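Local structure of protein TASOR (Homo sapiens, 6SWG) at residues D67-H70 and E71-N74. The protein forms part of the HUSH complex, which maintains epigenetic silencing at H3K9me3-rich loci by promoting recruitment of SETDB1 and MORC2. Residues are numbered along the deposited sequence; the frame is centred on the assembly and turned at random.
Sequences DGLH and EKLN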
loop_
_atom_site.group_PDB
_atom_site.type_symbol
_atom_site.label_atom_id
_atom_site.label_comp_id
_atom_site.label_asym_id
_atom_site.label_seq_id
_atom_site.Cartn_x
_atom_site.Cartn_y
_atom_site.Cartn_z
ATOM N N ASP C 67 3.399 3.837 19.446
ATOM C CA ASP C 67 3.746 4.339 20.766
ATOM C C ASP C 67 5.245 4.259 21.005
ATOM O O ASP C 67 5.835 5.217 21.519
ATOM C CB ASP C 67 2.966 3.565 21.817
ATOM C CG ASP C 67 1.493 3.758 21.676
ATOM O OD1 ASP C 67 1.098 4.721 21.005
ATOM O OD2 ASP C 67 0.727 2.963 22.233
ATOM N N GLY C 68 5.879 3.141 20.611
ATOM C CA GLY C 68 7.317 3.017 20.769
ATOM C C GLY C 68 8.059 4.098 20.022
ATOM O O GLY C 68 8.978 4.724 20.565
ATOM N N LEU C 69 7.649 4.361 18.778
ATOM C CA LEU C 69 8.265 5.447 18.043
ATOM C C LEU C 69 8.052 6.779 18.761
ATOM O O LEU C 69 8.984 7.591 18.871
ATOM C CB LEU C 69 7.717 5.519 16.628
ATOM C CG LEU C 69 8.436 6.624 15.840
ATOM C CD1 LEU C 69 9.917 6.204 15.638
ATOM C CD2 LEU C 69 7.777 6.927 14.548
ATOM N N HIS C 70 6.815 7.041 19.208
ATOM C CA HIS C 70 6.501 8.334 19.808
ATOM C C HIS C 70 7.414 8.584 21.000
ATOM O O HIS C 70 7.935 9.693 21.183
ATOM C CB HIS C 70 5.012 8.395 20.207
ATOM C CG HIS C 70 4.536 9.777 20.561
ATOM N ND1 HIS C 70 3.791 10.560 19.702
ATOM C CD2 HIS C 70 4.707 10.520 21.689
ATOM C CE1 HIS C 70 3.528 11.723 20.286
ATOM N NE2 HIS C 70 4.072 11.724 21.491
ATOM N N GLU C 71 7.688 7.540 21.775
ATOM C CA GLU C 71 8.546 7.734 22.936
ATOM C C GLU C 71 10.002 7.954 22.524
ATOM O O GLU C 71 10.673 8.857 23.045
ATOM C CB GLU C 71 8.400 6.557 23.885
ATOM C CG GLU C 71 6.945 6.360 24.390
ATOM C CD GLU C 71 6.224 7.663 24.842
ATOM O OE1 GLU C 71 6.884 8.589 25.386
ATOM O OE2 GLU C 71 4.980 7.746 24.654
ATOM N N LYS C 72 10.519 7.164 21.582
ATOM C CA LYS C 72 11.906 7.399 21.210
ATOM C C LYS C 72 12.076 8.826 20.704
ATOM O O LYS C 72 13.065 9.503 20.998
ATOM C CB LYS C 72 12.355 6.403 20.157
ATOM C CG LYS C 72 12.265 4.960 20.598
ATOM C CD LYS C 72 12.951 4.055 19.534
ATOM C CE LYS C 72 12.070 2.858 19.066
ATOM N NZ LYS C 72 11.292 3.049 17.785
ATOM N N LEU C 73 11.097 9.314 19.962
ATOM C CA LEU C 73 11.234 10.635 19.369
ATOM C C LEU C 73 11.076 11.733 20.418
ATOM O O LEU C 73 11.748 12.766 20.345
ATOM C CB LEU C 73 10.217 10.801 18.240
ATOM C CG LEU C 73 10.404 9.865 17.047
ATOM C CD1 LEU C 73 9.497 10.246 15.883
ATOM C CD2 LEU C 73 11.836 9.865 16.505
ATOM N N ASN C 74 10.188 11.558 21.390
ATOM C CA ASN C 74 10.140 12.556 22.447
ATOM C C ASN C 74 11.447 12.591 23.195
ATOM O O ASN C 74 11.919 13.658 23.599
ATOM C CB ASN C 74 9.005 12.264 23.398
ATOM C CG ASN C 74 7.695 12.668 22.819
ATOM O OD1 ASN C 74 7.657 13.367 21.790
ATOM N ND2 ASN C 74 6.600 12.257 23.460
#
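Leu69 and Leu73 meet one turn apart on helix 63-79, a local i to i+4 contact that illustrates how an amphipathic helix sorts its surfaces: both leucines are buried, whereas Glu71 is exposed. Four successive backbone hydrogen bonds, each from the N-H of residue i+4 to the C=O of residue i, run from Glu71-Asp67 through Asn74-His70 and fix the alpha-helical spacing; the hydrogen bond from Leu73 N to Leu69 O measures 2.9 Å. The leucines pack through their branches, Leu69 CG lying 3.8 Å from Leu73 CD1. With its CG anti to the backbone N (chi1 -177°), Leu69 reaches along the helix to Leu73, and the two pack against an aromatic and an apolar side chain of another protein's chain. On the same helix, the Asn74 amide lies obliquely beside the His70 ring, its plane turned 83° from the imidazole. Lys72 runs its aliphatic stem past the carbonyl of Gly68, then bends so that NZ ends 4.1 Å from Leu69 CD1; an acidic side chain of the partner chain forms a weak, long ion pair with this amine. Hydrophobic burial therefore probably drives the docking of this helix onto its partner, while Lys72, and His70 packed on an acidic partner side chain, may add a modest electrostatic bias.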